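Local coordinates for phage-like element PBSX protein XkdH (Bacillus subtilis, PDB 3F3B) that is of unknown function but belongs to a domain family of unknown function in the phage-barrel clan and is encoded by the prophage-like element PBSX, consistent with a role in the phage-like particle, at residues A[101-105]-A[106-110]. Residues are numbered along the deposited sequence; the frame is centred on the assembly and turned at random.
Sequences KRIRH and HHWEV
Arg102 and Glu109 form an antiparallel hydrogen-bonded pair, as do Arg104 and His107, so that 102-104 and 107-110 make a beta hairpin with a two-residue loop, a type I' turn from Arg104 to His107. The bond from Glu109 N to Arg102 O (2.7 Å) is nearly straight, whereas His107 N approaches Arg104 O from well above the carbonyl plane at 3.1 Å. Both turn residues, His105 and His106, have positive phi, as type I' requires; His105 O lies over the centre of the His107 imidazole, 3.2 Å above its plane. Strand 107-114 pairs in turn with strand 66-77, Trp108 with Phe76 and Val110 with Val74, joining this surface hairpin to the antiparallel sheet.

On the face bearing Ile103 and Trp108, the indole stands between two neighbours. Lys101 folds its CG between the backbone N and the carbonyl carbon (chi1 67°), and the extended remainder climbs one ring face until NZ is 3.4 Å from the centroid of the six-membered ring of Trp108, 10° off the normal: a cation-pi contact. Ile103 runs alongside the indole, its CG1 3.5 Å from Trp108 CZ3. Both polar ends are also tied to the rest of the chain, Lys101 NZ to Ile82 O and Trp108 NE1 to Leu78 O.

Glu109, on the other face, reaches diagonally back across the hairpin. Its OE2 makes a salt bridge with Arg104 NE at 2.9 Å but stands well out of the guanidinium plane, the carboxylate turned 77° to it, so charge counts for more than a directed N-H. Arg102 NH2 is farther off, 4.0 Å from Glu109 OE1. With Arg104 bridged and Arg102 a more distant second charge, the carboxylate of the buried Glu109 is probably kept as the anion, while on the opposite face the Trp108 pi cloud and Ile82 O probably stabilise the Lys101 ammonium.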
loop_
_atom_site.group_PDB
_atom_site.type_symbol
_atom_site.label_atom_id
_atom_site.label_comp_id
_atom_site.label_asym_id
_atom_site.label_seq_id
_atom_site.Cartn_x
_atom_site.Cartn_y
_atom_site.Cartn_z
ATOM N N LYS A 101 4.360 9.192 -6.002
ATOM C CA LYS A 101 3.023 9.400 -6.529
ATOM C C LYS A 101 3.041 10.701 -7.317
ATOM O O LYS A 101 4.017 11.445 -7.273
ATOM C CB LYS A 101 1.996 9.504 -5.399
ATOM C CG LYS A 101 2.140 10.735 -4.530
ATOM C CD LYS A 101 0.941 10.919 -3.612
ATOM C CE LYS A 101 1.084 12.196 -2.777
ATOM N NZ LYS A 101 -0.156 12.540 -2.015
ATOM N N ARG A 102 1.967 10.976 -8.044
ATOM C CA ARG A 102 1.888 12.207 -8.821
ATOM C C ARG A 102 0.472 12.476 -9.285
ATOM O O ARG A 102 -0.386 11.595 -9.237
ATOM C CB ARG A 102 2.836 12.152 -10.023
ATOM C CG ARG A 102 2.484 11.142 -11.098
ATOM C CD ARG A 102 3.735 10.819 -11.920
ATOM N NE ARG A 102 3.454 10.069 -13.142
ATOM C CZ ARG A 102 3.065 10.622 -14.287
ATOM N NH1 ARG A 102 2.912 11.939 -14.374
ATOM N NH2 ARG A 102 2.836 9.857 -15.349
ATOM N N ILE A 103 0.238 13.707 -9.725
ATOM C CA ILE A 103 -1.072 14.129 -10.190
ATOM C C ILE A 103 -1.179 14.155 -11.710
ATOM O O ILE A 103 -0.354 14.754 -12.401
ATOM C CB ILE A 103 -1.403 15.526 -9.653
ATOM C CG1 ILE A 103 -1.376 15.501 -8.127
ATOM C CG2 ILE A 103 -2.757 15.979 -10.161
ATOM C CD1 ILE A 103 -1.377 16.869 -7.499
ATOM N N ARG A 104 -2.205 13.484 -12.217
ATOM C CA ARG A 104 -2.484 13.432 -13.643
ATOM C C ARG A 104 -3.982 13.175 -13.771
ATOM O O ARG A 104 -4.526 12.279 -13.119
ATOM C CB ARG A 104 -1.691 12.310 -14.323
ATOM C CG ARG A 104 -1.334 12.625 -15.774
ATOM C CD ARG A 104 -0.902 11.395 -16.576
ATOM N NE ARG A 104 -1.991 10.428 -16.718
ATOM C CZ ARG A 104 -1.957 9.367 -17.518
ATOM N NH1 ARG A 104 -0.889 9.130 -18.262
ATOM N NH2 ARG A 104 -2.987 8.533 -17.561
ATOM N N HIS A 105 -4.646 13.981 -14.592
ATOM C CA HIS A 105 -6.083 13.850 -14.807
ATOM C C HIS A 105 -6.859 14.020 -13.514
ATOM O O HIS A 105 -7.844 13.322 -13.286
ATOM C CB HIS A 105 -6.411 12.486 -15.419
ATOM C CG HIS A 105 -5.819 12.277 -16.777
ATOM N ND1 HIS A 105 -5.654 11.025 -17.332
ATOM C CD2 HIS A 105 -5.357 13.159 -17.695
ATOM C CE1 HIS A 105 -5.113 11.146 -18.532
ATOM N NE2 HIS A 105 -4.922 12.431 -18.775
ATOM N N HIS A 106 -6.403 14.939 -12.668
ATOM C CA HIS A 106 -7.064 15.231 -11.399
ATOM C C HIS A 106 -7.096 14.033 -10.444
ATOM O O HIS A 106 -7.954 13.949 -9.566
ATOM C CB HIS A 106 -8.493 15.718 -11.676
ATOM C CG HIS A 106 -9.140 16.411 -10.515
ATOM N ND1 HIS A 106 -8.636 17.571 -9.964
ATOM C CD2 HIS A 106 -10.276 16.133 -9.832
ATOM C CE1 HIS A 106 -9.437 17.980 -8.995
ATOM N NE2 HIS A 106 -10.439 17.125 -8.895
ATOM N N HIS A 107 -6.150 13.118 -10.608
ATOM C CA HIS A 107 -6.092 11.935 -9.758
ATOM C C HIS A 107 -4.697 11.731 -9.186
ATOM O O HIS A 107 -3.714 12.232 -9.743
ATOM C CB HIS A 107 -6.441 10.686 -10.569
ATOM C CG HIS A 107 -7.803 10.714 -11.182
ATOM N ND1 HIS A 107 -8.098 10.069 -12.362
ATOM C CD2 HIS A 107 -8.957 11.291 -10.769
ATOM C CE1 HIS A 107 -9.375 10.249 -12.652
ATOM N NE2 HIS A 107 -9.918 10.985 -11.701
ATOM N N TRP A 108 -4.608 11.012 -8.069
ATOM C CA TRP A 108 -3.298 10.692 -7.522
ATOM C C TRP A 108 -2.947 9.405 -8.245
ATOM O O TRP A 108 -3.761 8.483 -8.309
ATOM C CB TRP A 108 -3.336 10.400 -6.013
ATOM C CG TRP A 108 -3.520 11.606 -5.141
ATOM C CD1 TRP A 108 -4.624 11.922 -4.408
ATOM C CD2 TRP A 108 -2.585 12.672 -4.938
ATOM N NE1 TRP A 108 -4.440 13.121 -3.761
ATOM C CE2 TRP A 108 -3.197 13.605 -4.067
ATOM C CE3 TRP A 108 -1.289 12.933 -5.408
ATOM C CZ2 TRP A 108 -2.556 14.784 -3.653
ATOM C CZ3 TRP A 108 -0.646 14.118 -4.992
ATOM C CH2 TRP A 108 -1.288 15.023 -4.125
ATOM N N GLU A 109 -1.758 9.341 -8.820
ATOM C CA GLU A 109 -1.332 8.123 -9.493
ATOM C C GLU A 109 -0.133 7.601 -8.730
ATOM O O GLU A 109 0.775 8.358 -8.404
ATOM C CB GLU A 109 -0.939 8.401 -10.944
ATOM C CG GLU A 109 -2.106 8.496 -11.899
ATOM C CD GLU A 109 -1.655 8.684 -13.333
ATOM O OE1 GLU A 109 -0.484 8.360 -13.635
ATOM O OE2 GLU A 109 -2.473 9.139 -14.156
ATOM N N VAL A 110 -0.122 6.308 -8.447
ATOM C CA VAL A 110 0.981 5.736 -7.700
ATOM C C VAL A 110 1.006 4.238 -7.914
ATOM O O VAL A 110 -0.043 3.614 -8.032
ATOM C CB VAL A 110 0.821 6.035 -6.194
ATOM C CG1 VAL A 110 -0.464 5.384 -5.667
ATOM C CG2 VAL A 110 2.049 5.553 -5.427
#